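Local coordinates for dihydrofolate reductase, putative (Aspergillus flavus, PDB 6DRS), which probably catalyses the NADPH-dependent reduction of dihydrofolate to tetrahydrofolate, and is caught here with NADP and a diaminoquinazoline-type antifolate inhibitor bound, at residues A59-R64 and S133-A138; K65-V70 and S93-E98. One frame throughout, in Å; residues are numbered along the deposited sequence.

Contact 1: residues A59-R64 and S133-A138; sequences AMIMGR and SGLEAA. With NAP (NADP nicotinamide-adenine-dinucleotide phosphate), chain H; SO4 (sulfate ion), chain B; SO4 (sulfate ion), chain C.
I61 and L135 meet where helix 135-146 packs on strand 57-63 in the central mixed sheet of the dihydrofolate reductase fold, among strands that run parallel here. From CB, I61 splits into two branches that both serve the contact. CG2, held anti to the backbone N, lies 3.6 Å from L135 CD1 and 3.9 Å from A138 CB. The other branch runs through CG1 to CD1 almost straight (chi2 172°), and its end CD1 comes within 4.0 Å of A138 CB, so the methyl of A138 meets both arms of the isoleucine. L135 reaches over with its tip, its side chain crossing that of I61 at about a right angle. The contact is wholly apolar and buried; V85, V153 and L139 also touch I61.

Polar groups are engaged close by. G134 stands at the N-cap position of helix 135-146, and the N-H groups of L135 and E136 that follow bond a sulfate, probably from the crystallisation liquor. Past G63, the N-cap of the next helix, R64 bends at chi2 and chi3 to bring its guanidinium edge-on to the 2'-phosphate of NADP, the group that distinguishes this cofactor from NAD. There R64 NE bonds NADP O2X at 2.6 Å, and R64 NH2 bonds O1X, also at 2.6 Å, with an N-H...O angle of 163°.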
ATOM      1  N   ALA A  59       4.693   6.470   6.632  1.00 13.16           N
ATOM      2  CA  ALA A  59       3.240   6.663   6.684  1.00 13.46           C
ATOM      3  C   ALA A  59       2.588   5.955   5.478  1.00 14.39           C
ATOM      4  O   ALA A  59       3.137   5.975   4.340  1.00 14.12           O
ATOM      5  CB  ALA A  59       2.904   8.138   6.661  1.00 12.78           C
ATOM      6  N   MET A  60       1.422   5.343   5.717  1.00 13.62           N
ATOM      7  CA  MET A  60       0.544   4.850   4.623  1.00 13.39           C
ATOM      8  C   MET A  60      -0.732   5.704   4.580  1.00 13.81           C
ATOM      9  O   MET A  60      -1.443   5.814   5.568  1.00 12.95           O
ATOM     10  CB  MET A  60       0.180   3.384   4.849  1.00 12.07           C
ATOM     11  CG  MET A  60       1.392   2.507   4.780  1.00 11.86           C
ATOM     12  SD  MET A  60       0.905   0.837   5.113  1.00 13.49           S
ATOM     13  CE  MET A  60       0.169   1.005   6.745  1.00 12.96           C
ATOM     14  N   ILE A  61      -0.996   6.361   3.463  1.00 14.94           N
ATOM     15  CA  ILE A  61      -2.256   7.089   3.373  1.00 16.08           C
ATOM     16  C   ILE A  61      -3.294   6.211   2.661  1.00 17.05           C
ATOM     17  O   ILE A  61      -3.006   5.666   1.583  1.00 18.42           O
ATOM     18  CB  ILE A  61      -2.030   8.454   2.717  1.00 16.95           C
ATOM     19  CG1 ILE A  61      -1.021   9.230   3.565  1.00 17.01           C
ATOM     20  CG2 ILE A  61      -3.348   9.215   2.594  1.00 17.56           C
ATOM     21  CD1 ILE A  61      -0.559  10.517   2.927  1.00 19.03           C
ATOM     22  N   MET A  62      -4.468   6.046   3.288  1.00 15.25           N
ATOM     23  CA  MET A  62      -5.495   5.128   2.781  1.00 15.73           C
ATOM     24  C   MET A  62      -6.897   5.755   2.875  1.00 17.14           C
ATOM     25  O   MET A  62      -7.180   6.589   3.736  1.00 17.95           O
ATOM     26  CB  MET A  62      -5.464   3.801   3.546  1.00 14.73           C
ATOM     27  CG  MET A  62      -5.946   3.917   4.976  1.00 14.28           C
ATOM     28  SD  MET A  62      -5.344   2.522   5.945  1.00 15.05           S
ATOM     29  CE  MET A  62      -3.717   3.159   6.375  1.00 15.59           C
ATOM     30  N   GLY A  63      -7.799   5.348   1.972  1.00 18.69           N
ATOM     31  CA  GLY A  63      -9.214   5.710   2.115  1.00 16.89           C
ATOM     32  C   GLY A  63      -9.857   4.923   3.252  1.00 16.73           C
ATOM     33  O   GLY A  63      -9.359   3.860   3.652  1.00 16.34           O
ATOM     34  N   ARG A  64     -10.972   5.435   3.780  1.00 17.39           N
ATOM     35  CA  ARG A  64     -11.603   4.804   4.935  1.00 17.76           C
ATOM     36  C   ARG A  64     -12.018   3.356   4.614  1.00 16.77           C
ATOM     37  O   ARG A  64     -11.959   2.483   5.495  1.00 16.82           O
ATOM     38  CB  ARG A  64     -12.692   5.711   5.524  1.00 18.77           C
ATOM     39  CG  ARG A  64     -13.294   5.190   6.826  1.00 19.56           C
ATOM     40  CD  ARG A  64     -14.367   4.128   6.613  1.00 20.35           C
ATOM     41  NE  ARG A  64     -15.331   4.687   5.676  1.00 20.69           N
ATOM     42  CZ  ARG A  64     -16.306   4.013   5.089  1.00 19.97           C
ATOM     43  NH1 ARG A  64     -16.450   2.716   5.305  1.00 18.59           N
ATOM     44  NH2 ARG A  64     -17.121   4.653   4.274  1.00 20.43           N
ATOM     45  N   SER A 133      -9.081  14.835   6.569  1.00 22.62           N
ATOM     46  CA  SER A 133     -10.291  15.210   5.832  1.00 24.71           C
ATOM     47  C   SER A 133     -10.054  15.111   4.315  1.00 25.91           C
ATOM     48  O   SER A 133     -10.955  15.380   3.502  1.00 27.38           O
ATOM     49  CB  SER A 133     -10.695  16.602   6.215  1.00 24.61           C
ATOM     50  OG  SER A 133      -9.714  17.525   5.764  1.00 27.28           O
ATOM     51  N   GLY A 134      -8.841  14.735   3.931  1.00 24.45           N
ATOM     52  CA  GLY A 134      -8.472  14.682   2.536  1.00 25.18           C
ATOM     53  C   GLY A 134      -7.048  14.183   2.367  1.00 27.05           C
ATOM     54  O   GLY A 134      -6.315  14.001   3.352  1.00 26.37           O
ATOM     55  N   LEU A 135      -6.662  13.953   1.118  1.00 27.88           N
ATOM     56  CA  LEU A 135      -5.320  13.463   0.811  1.00 30.29           C
ATOM     57  C   LEU A 135      -4.293  14.579   1.036  1.00 33.17           C
ATOM     58  O   LEU A 135      -3.210  14.324   1.592  1.00 37.92           O
ATOM     59  CB  LEU A 135      -5.257  12.984  -0.640  1.00 27.71           C
ATOM     60  CG  LEU A 135      -3.863  12.560  -1.096  1.00 27.77           C
ATOM     61  CD1 LEU A 135      -3.431  11.294  -0.380  1.00 26.46           C
ATOM     62  CD2 LEU A 135      -3.842  12.334  -2.590  1.00 28.20           C
ATOM     63  N   GLU A 136      -4.604  15.787   0.577  1.00 31.47           N
ATOM     64  CA  GLU A 136      -3.696  16.907   0.782  1.00 35.12           C
ATOM     65  C   GLU A 136      -3.583  17.162   2.290  1.00 35.35           C
ATOM     66  O   GLU A 136      -2.487  17.313   2.819  1.00 35.54           O
ATOM     67  CB  GLU A 136      -4.169  18.154   0.032  1.00 39.37           C
ATOM     68  CG  GLU A 136      -3.567  18.295  -1.357  1.00 48.76           C
ATOM     69  CD  GLU A 136      -4.202  19.371  -2.231  1.00 55.13           C
ATOM     70  OE1 GLU A 136      -4.457  20.483  -1.719  1.00 57.96           O
ATOM     71  OE2 GLU A 136      -4.458  19.098  -3.420  1.00 57.81           O
ATOM     72  N   ALA A 137      -4.729  17.169   2.964  1.00 33.11           N
ATOM     73  CA  ALA A 137      -4.796  17.305   4.410  1.00 30.64           C
ATOM     74  C   ALA A 137      -3.949  16.223   5.087  1.00 29.66           C
ATOM     75  O   ALA A 137      -3.243  16.528   6.045  1.00 30.10           O
ATOM     76  CB  ALA A 137      -6.233  17.231   4.877  1.00 31.98           C
ATOM     77  N   ALA A 138      -4.051  14.974   4.617  1.00 26.06           N
ATOM     78  CA  ALA A 138      -3.277  13.856   5.174  1.00 24.74           C
ATOM     79  C   ALA A 138      -1.771  14.128   5.044  1.00 23.06           C
ATOM     80  O   ALA A 138      -1.003  13.956   6.011  1.00 22.09           O
ATOM     81  CB  ALA A 138      -3.667  12.562   4.491  1.00 23.21           C
TER
HETATM   82  PA  NAP H 307     -11.152   3.841  -0.815  1.00 16.47           P
HETATM   83  O1A NAP H 307     -10.277   2.900  -0.035  1.00 15.94           O
HETATM   84  O2A NAP H 307     -10.743   4.824  -1.850  1.00 15.21           O
HETATM   85  O5B NAP H 307     -12.083   4.630   0.258  1.00 19.00           O
HETATM   86  C5B NAP H 307     -13.238   5.414  -0.099  1.00 19.26           C
HETATM   87  C4B NAP H 307     -13.553   6.237   1.133  1.00 20.89           C
HETATM   88  O4B NAP H 307     -12.474   7.141   1.379  1.00 21.63           O
HETATM   89  C3B NAP H 307     -14.773   7.134   0.991  1.00 22.19           C
HETATM   90  O3B NAP H 307     -15.972   6.412   1.312  1.00 19.81           O
HETATM   91  C2B NAP H 307     -14.470   8.228   1.998  1.00 21.97           C
HETATM   92  O2B NAP H 307     -14.618   7.721   3.323  1.00 20.75           O
HETATM   93  C1B NAP H 307     -12.967   8.396   1.873  1.00 23.77           C
HETATM   94  N9A NAP H 307     -12.639   9.413   0.890  1.00 25.51           N
HETATM   95  C8A NAP H 307     -12.430   9.094  -0.397  1.00 27.71           C
HETATM   96  N7A NAP H 307     -12.139  10.208  -1.101  1.00 30.01           N
HETATM   97  C5A NAP H 307     -12.151  11.260  -0.253  1.00 29.89           C
HETATM   98  C6A NAP H 307     -11.922  12.717  -0.377  1.00 30.79           C
HETATM   99  N6A NAP H 307     -11.602  13.197  -1.587  1.00 33.72           N
HETATM  100  N1A NAP H 307     -12.020  13.518   0.706  1.00 29.98           N
HETATM  101  C2A NAP H 307     -12.328  12.969   1.895  1.00 29.09           C
HETATM  102  N3A NAP H 307     -12.551  11.639   2.077  1.00 28.77           N
HETATM  103  C4A NAP H 307     -12.490  10.735   1.066  1.00 27.35           C
HETATM  104  O3  NAP H 307     -12.367   2.886  -1.370  1.00 18.04           O
HETATM  105  PN  NAP H 307     -12.523   2.150  -2.816  1.00 16.18           P
HETATM  106  O1N NAP H 307     -12.046   2.998  -3.921  1.00 15.30           O
HETATM  107  O2N NAP H 307     -13.956   1.671  -2.759  1.00 17.71           O
HETATM  108  O5D NAP H 307     -11.562   0.883  -2.650  1.00 14.77           O
HETATM  109  C5D NAP H 307     -11.775  -0.057  -1.626  1.00 13.49           C
HETATM  110  C4D NAP H 307     -11.587  -1.374  -2.347  1.00 13.54           C
HETATM  111  O4D NAP H 307     -10.313  -1.349  -2.991  1.00 13.23           O
HETATM  112  C3D NAP H 307     -11.621  -2.605  -1.472  1.00 13.46           C
HETATM  113  O3D NAP H 307     -12.235  -3.661  -2.257  1.00 14.03           O
HETATM  114  C2D NAP H 307     -10.159  -2.883  -1.247  1.00 12.45           C
HETATM  115  O2D NAP H 307      -9.955  -4.246  -0.971  1.00 11.87           O
HETATM  116  C1D NAP H 307      -9.540  -2.474  -2.565  1.00 13.28           C
HETATM  117  N1N NAP H 307      -8.106  -2.135  -2.437  1.00 14.26           N
HETATM  118  C2N NAP H 307      -7.218  -2.875  -3.140  1.00 14.42           C
HETATM  119  C3N NAP H 307      -5.830  -2.636  -3.059  1.00 15.18           C
HETATM  120  C7N NAP H 307      -4.857  -3.481  -3.879  1.00 15.37           C
HETATM  121  O7N NAP H 307      -3.651  -3.214  -3.904  1.00 14.98           O
HETATM  122  N7N NAP H 307      -5.355  -4.524  -4.569  1.00 14.23           N
HETATM  123  C4N NAP H 307      -5.379  -1.624  -2.187  1.00 14.87           C
HETATM  124  C5N NAP H 307      -6.327  -0.888  -1.473  1.00 14.83           C
HETATM  125  C6N NAP H 307      -7.690  -1.165  -1.595  1.00 14.43           C
HETATM  126  P2B NAP H 307     -15.974   7.954   4.159  1.00 20.56           P
HETATM  127  O1X NAP H 307     -17.048   7.141   3.448  1.00 20.33           O
HETATM  128  O2X NAP H 307     -15.664   7.271   5.475  1.00 19.19           O
HETATM  129  O3X NAP H 307     -16.088   9.440   4.009  1.00 19.54           O
HETATM  130  S   SO4 B 301      -8.116  16.243  -1.100  1.00 59.79           S
HETATM  131  O1  SO4 B 301      -8.521  16.783  -2.412  1.00 57.20           O
HETATM  132  O2  SO4 B 301      -6.666  16.520  -0.907  1.00 57.39           O
HETATM  133  O3  SO4 B 301      -8.951  16.891  -0.063  1.00 65.29           O
HETATM  134  O4  SO4 B 301      -8.369  14.783  -0.994  1.00 61.93           O
HETATM  135  S   SO4 C 302     -19.509   1.965   3.470  1.00 82.52           S
HETATM  136  O1  SO4 C 302     -19.904   0.841   2.593  1.00 84.78           O
HETATM  137  O2  SO4 C 302     -18.041   1.835   3.630  1.00 78.78           O
HETATM  138  O3  SO4 C 302     -19.894   3.265   2.844  1.00 73.42           O
HETATM  139  O4  SO4 C 302     -20.186   1.834   4.789  1.00 76.24           O

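Contact 2: residues K65-V70 and S93-E98. With NAP (NADP nicotinamide-adenine-dinucleotide phosphate), chain H.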
ATOM      1  N   LYS A  65     -12.412   3.075   3.368  1.00 17.23           N
ATOM      2  CA  LYS A  65     -12.879   1.725   3.037  1.00 16.28           C
ATOM      3  C   LYS A  65     -11.702   0.742   3.053  1.00 16.72           C
ATOM      4  O   LYS A  65     -11.844  -0.411   3.507  1.00 16.04           O
ATOM      5  CB  LYS A  65     -13.624   1.717   1.700  1.00 17.31           C
ATOM      6  CG  LYS A  65     -15.083   2.141   1.797  1.00 17.78           C
ATOM      7  CD  LYS A  65     -15.645   2.553   0.458  1.00 19.06           C
ATOM      8  CE  LYS A  65     -17.152   2.662   0.414  1.00 18.84           C
ATOM      9  NZ  LYS A  65     -17.549   3.663  -0.607  1.00 20.25           N
ATOM     10  N   THR A  66     -10.540   1.198   2.597  1.00 15.51           N
ATOM     11  CA  THR A  66      -9.341   0.362   2.644  1.00 15.51           C
ATOM     12  C   THR A  66      -8.940   0.135   4.101  1.00 15.03           C
ATOM     13  O   THR A  66      -8.617  -0.990   4.494  1.00 13.22           O
ATOM     14  CB  THR A  66      -8.196   0.969   1.825  1.00 15.56           C
ATOM     15  OG1 THR A  66      -8.617   1.033   0.460  1.00 16.42           O
ATOM     16  CG2 THR A  66      -6.929   0.150   1.928  1.00 15.43           C
ATOM     17  N   TYR A  67      -9.007   1.188   4.919  1.00 15.52           N
ATOM     18  CA  TYR A  67      -8.809   0.947   6.361  1.00 16.39           C
ATOM     19  C   TYR A  67      -9.724  -0.187   6.839  1.00 16.99           C
ATOM     20  O   TYR A  67      -9.269  -1.126   7.478  1.00 16.25           O
ATOM     21  CB  TYR A  67      -8.995   2.218   7.188  1.00 16.50           C
ATOM     22  CG  TYR A  67      -8.766   1.992   8.661  1.00 18.07           C
ATOM     23  CD1 TYR A  67      -7.480   1.930   9.191  1.00 18.43           C
ATOM     24  CD2 TYR A  67      -9.834   1.850   9.540  1.00 18.67           C
ATOM     25  CE1 TYR A  67      -7.263   1.741  10.550  1.00 17.98           C
ATOM     26  CE2 TYR A  67      -9.632   1.630  10.897  1.00 18.73           C
ATOM     27  CZ  TYR A  67      -8.342   1.598  11.407  1.00 18.78           C
ATOM     28  OH  TYR A  67      -8.137   1.416  12.746  1.00 17.38           O
ATOM     29  N   ASP A  68     -11.012  -0.102   6.494  1.00 19.78           N
ATOM     30  CA  ASP A  68     -12.018  -1.080   6.969  1.00 20.65           C
ATOM     31  C   ASP A  68     -11.733  -2.471   6.397  1.00 20.88           C
ATOM     32  O   ASP A  68     -12.029  -3.462   7.045  1.00 22.44           O
ATOM     33  CB  ASP A  68     -13.439  -0.605   6.667  1.00 22.26           C
ATOM     34  CG  ASP A  68     -13.901   0.511   7.585  1.00 24.50           C
ATOM     35  OD1 ASP A  68     -13.219   0.743   8.602  1.00 25.46           O
ATOM     36  OD2 ASP A  68     -14.939   1.149   7.274  1.00 26.49           O
ATOM     37  N   SER A  69     -11.131  -2.540   5.212  1.00 21.29           N
ATOM     38  CA  SER A  69     -10.840  -3.811   4.550  1.00 20.66           C
ATOM     39  C   SER A  69      -9.828  -4.645   5.333  1.00 20.99           C
ATOM     40  O   SER A  69      -9.812  -5.872   5.165  1.00 20.84           O
ATOM     41  CB  SER A  69     -10.368  -3.620   3.144  1.00 21.56           C
ATOM     42  OG  SER A  69      -9.038  -3.144   3.107  1.00 21.78           O
ATOM     43  N   VAL A  70      -8.986  -4.004   6.151  1.00 19.29           N
ATOM     44  CA  VAL A  70      -8.062  -4.763   7.001  1.00 20.08           C
ATOM     45  C   VAL A  70      -8.858  -5.316   8.182  1.00 18.92           C
ATOM     46  O   VAL A  70      -9.601  -4.570   8.795  1.00 18.67           O
ATOM     47  CB  VAL A  70      -6.918  -3.879   7.535  1.00 21.45           C
ATOM     48  CG1 VAL A  70      -5.806  -4.729   8.121  1.00 22.52           C
ATOM     49  CG2 VAL A  70      -6.374  -2.941   6.472  1.00 21.01           C
ATOM     50  N   SER A  93     -12.459   9.271  13.591  1.00 23.36           N
ATOM     51  CA  SER A  93     -11.499   9.569  14.696  1.00 25.19           C
ATOM     52  C   SER A  93     -11.801   8.727  15.939  1.00 26.45           C
ATOM     53  O   SER A  93     -10.917   8.004  16.403  1.00 27.32           O
ATOM     54  CB  SER A  93     -11.521  11.018  15.053  1.00 23.90           C
ATOM     55  OG  SER A  93     -10.923  11.771  14.018  1.00 25.18           O
ATOM     56  N   LYS A  94     -13.030   8.812  16.478  1.00 26.22           N
ATOM     57  CA  LYS A  94     -13.327   8.103  17.735  1.00 26.56           C
ATOM     58  C   LYS A  94     -13.064   6.608  17.575  1.00 26.19           C
ATOM     59  O   LYS A  94     -12.500   5.956  18.478  1.00 25.90           O
ATOM     60  CB  LYS A  94     -14.779   8.273  18.183  1.00 30.71           C
ATOM     61  CG  LYS A  94     -15.240   9.693  18.492  1.00 37.43           C
ATOM     62  CD  LYS A  94     -16.064   9.763  19.794  1.00 45.31           C
ATOM     63  CE  LYS A  94     -17.351  10.567  19.713  1.00 47.26           C
ATOM     64  NZ  LYS A  94     -17.232  11.731  18.801  1.00 48.50           N
ATOM     65  N   ARG A  95     -13.476   6.052  16.438  1.00 25.05           N
ATOM     66  CA  ARG A  95     -13.361   4.599  16.259  1.00 22.81           C
ATOM     67  C   ARG A  95     -11.882   4.218  16.045  1.00 21.41           C
ATOM     68  O   ARG A  95     -11.429   3.177  16.528  1.00 22.44           O
ATOM     69  CB  ARG A  95     -14.281   4.134  15.120  1.00 22.97           C
ATOM     70  CG  ARG A  95     -14.163   2.656  14.767  1.00 22.84           C
ATOM     71  CD  ARG A  95     -15.137   2.242  13.675  1.00 23.23           C
ATOM     72  NE  ARG A  95     -14.883   2.845  12.375  1.00 22.93           N
ATOM     73  CZ  ARG A  95     -14.152   2.276  11.427  1.00 22.93           C
ATOM     74  NH1 ARG A  95     -13.548   1.123  11.666  1.00 22.84           N
ATOM     75  NH2 ARG A  95     -14.066   2.844  10.236  1.00 22.64           N
ATOM     76  N   VAL A  96     -11.141   5.036  15.295  1.00 21.21           N
ATOM     77  CA  VAL A  96      -9.708   4.738  15.020  1.00 20.78           C
ATOM     78  C   VAL A  96      -8.934   4.820  16.352  1.00 21.36           C
ATOM     79  O   VAL A  96      -8.187   3.879  16.704  1.00 19.89           O
ATOM     80  CB  VAL A  96      -9.142   5.665  13.925  1.00 21.13           C
ATOM     81  CG1 VAL A  96      -7.618   5.700  13.921  1.00 19.03           C
ATOM     82  CG2 VAL A  96      -9.684   5.305  12.539  1.00 19.77           C
ATOM     83  N   ALA A  97      -9.213   5.884  17.132  1.00 21.14           N
ATOM     84  CA  ALA A  97      -8.591   6.082  18.458  1.00 22.65           C
ATOM     85  C   ALA A  97      -8.803   4.829  19.295  1.00 23.90           C
ATOM     86  O   ALA A  97      -7.895   4.353  19.969  1.00 27.06           O
ATOM     87  CB  ALA A  97      -9.147   7.304  19.136  1.00 22.00           C
ATOM     88  N   GLU A  98      -9.988   4.251  19.175  1.00 25.18           N
ATOM     89  CA  GLU A  98     -10.311   3.086  19.968  1.00 24.31           C
ATOM     90  C   GLU A  98      -9.487   1.891  19.488  1.00 22.87           C
ATOM     91  O   GLU A  98      -8.949   1.135  20.306  1.00 22.74           O
ATOM     92  CB  GLU A  98     -11.806   2.811  19.853  1.00 29.22           C
ATOM     93  CG  GLU A  98     -12.394   2.057  21.027  1.00 35.82           C
ATOM     94  CD  GLU A  98     -13.870   1.745  20.805  1.00 42.79           C
ATOM     95  OE1 GLU A  98     -14.656   2.708  20.573  1.00 44.27           O
ATOM     96  OE2 GLU A  98     -14.228   0.546  20.834  1.00 42.76           O
TER
HETATM   97  PA  NAP H 307     -11.152   3.841  -0.815  1.00 16.47           P
HETATM   98  O1A NAP H 307     -10.277   2.900  -0.035  1.00 15.94           O
HETATM   99  O2A NAP H 307     -10.743   4.824  -1.850  1.00 15.21           O
HETATM  100  O5B NAP H 307     -12.083   4.630   0.258  1.00 19.00           O
HETATM  101  C5B NAP H 307     -13.238   5.414  -0.099  1.00 19.26           C
HETATM  102  C4B NAP H 307     -13.553   6.237   1.133  1.00 20.89           C
HETATM  103  O4B NAP H 307     -12.474   7.141   1.379  1.00 21.63           O
HETATM  104  C3B NAP H 307     -14.773   7.134   0.991  1.00 22.19           C
HETATM  105  O3B NAP H 307     -15.972   6.412   1.312  1.00 19.81           O
HETATM  106  C2B NAP H 307     -14.470   8.228   1.998  1.00 21.97           C
HETATM  107  O2B NAP H 307     -14.618   7.721   3.323  1.00 20.75           O
HETATM  108  C1B NAP H 307     -12.967   8.396   1.873  1.00 23.77           C
HETATM  109  N9A NAP H 307     -12.639   9.413   0.890  1.00 25.51           N
HETATM  110  C8A NAP H 307     -12.430   9.094  -0.397  1.00 27.71           C
HETATM  111  N7A NAP H 307     -12.139  10.208  -1.101  1.00 30.01           N
HETATM  112  C5A NAP H 307     -12.151  11.260  -0.253  1.00 29.89           C
HETATM  113  C6A NAP H 307     -11.922  12.717  -0.377  1.00 30.79           C
HETATM  114  N6A NAP H 307     -11.602  13.197  -1.587  1.00 33.72           N
HETATM  115  N1A NAP H 307     -12.020  13.518   0.706  1.00 29.98           N
HETATM  116  C2A NAP H 307     -12.328  12.969   1.895  1.00 29.09           C
HETATM  117  N3A NAP H 307     -12.551  11.639   2.077  1.00 28.77           N
HETATM  118  C4A NAP H 307     -12.490  10.735   1.066  1.00 27.35           C
HETATM  119  O3  NAP H 307     -12.367   2.886  -1.370  1.00 18.04           O
HETATM  120  PN  NAP H 307     -12.523   2.150  -2.816  1.00 16.18           P
HETATM  121  O1N NAP H 307     -12.046   2.998  -3.921  1.00 15.30           O
HETATM  122  O2N NAP H 307     -13.956   1.671  -2.759  1.00 17.71           O
HETATM  123  O5D NAP H 307     -11.562   0.883  -2.650  1.00 14.77           O
HETATM  124  C5D NAP H 307     -11.775  -0.057  -1.626  1.00 13.49           C
HETATM  125  C4D NAP H 307     -11.587  -1.374  -2.347  1.00 13.54           C
HETATM  126  O4D NAP H 307     -10.313  -1.349  -2.991  1.00 13.23           O
HETATM  127  C3D NAP H 307     -11.621  -2.605  -1.472  1.00 13.46           C
HETATM  128  O3D NAP H 307     -12.235  -3.661  -2.257  1.00 14.03           O
HETATM  129  C2D NAP H 307     -10.159  -2.883  -1.247  1.00 12.45           C
HETATM  130  O2D NAP H 307      -9.955  -4.246  -0.971  1.00 11.87           O
HETATM  131  C1D NAP H 307      -9.540  -2.474  -2.565  1.00 13.28           C
HETATM  132  N1N NAP H 307      -8.106  -2.135  -2.437  1.00 14.26           N
HETATM  133  C2N NAP H 307      -7.218  -2.875  -3.140  1.00 14.42           C
HETATM  134  C3N NAP H 307      -5.830  -2.636  -3.059  1.00 15.18           C
HETATM  135  C7N NAP H 307      -4.857  -3.481  -3.879  1.00 15.37           C
HETATM  136  O7N NAP H 307      -3.651  -3.214  -3.904  1.00 14.98           O
HETATM  137  N7N NAP H 307      -5.355  -4.524  -4.569  1.00 14.23           N
HETATM  138  C4N NAP H 307      -5.379  -1.624  -2.187  1.00 14.87           C
HETATM  139  C5N NAP H 307      -6.327  -0.888  -1.473  1.00 14.83           C
HETATM  140  C6N NAP H 307      -7.690  -1.165  -1.595  1.00 14.43           C
HETATM  141  P2B NAP H 307     -15.974   7.954   4.159  1.00 20.56           P
HETATM  142  O1X NAP H 307     -17.048   7.141   3.448  1.00 20.33           O
HETATM  143  O2X NAP H 307     -15.664   7.271   5.475  1.00 19.19           O
HETATM  144  O3X NAP H 307     -16.088   9.440   4.009  1.00 19.54           O
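Helix segments 65-69 and 93-98 run roughly the same way, 30° between their directions, but their axes stay 13.0 Å apart, so long side chains have to span the interval. R95 does so: CG leaves anti to the backbone N, and a bend at chi3 turns the guanidinium to D68. R95 NH2 gives the stronger bond of the salt bridge, 2.8 Å to D68 OD1 on its syn lone pair, 18° out of the guanidinium plane; a weak bond from R95 NH1 reaches the same oxygen. Carboxylate and guanidinium are turned 52° apart. D68 OD2 pairs with R64, and R95 NH1 with E99.

Beside this bridge, two neighbouring helices of the alpha/beta dihydrofolate reductase fold lie on the sheet, Y67 of helix 64-69 and V96 of helix 89-116 both touching I84 of strand 81-85. V96 CG2 lies 4.0 Å from Y67 CE2, while R95 NH1 approaches that ring at its edge. The hydroxyl of Y67 bonds E99, one turn beyond R95.

The start of helix 64-69 helps hold the adenosine-side phosphate of NADP, with T66 OG1 donating to NADP O1A at 2.5 Å and the T66 N-H adding a weak bond.

How the contacts relate
The centres of contacts 1 and 2 lie 12 Å apart, joined by the direct passage from strand 57-63 into helix 64-69. Along the chain the order is 59-64, 65-70, 93-98, 133-138, so contact 2 is nested inside the loop that contact 1 closes. Contact 1 side chains touch V83 and V85 of strand 81-85 and contact 2 side chains touch I84 between them, consistent with helices 135-146 and 89-116 lying on opposite faces of the sheet. They touch at the junction, where M62 SD packs 3.8 Å from Y67 CA. Both also reach NADP, placing this strand-to-helix turn beside the cofactor's phosphates, with T66 also touching the inhibitor.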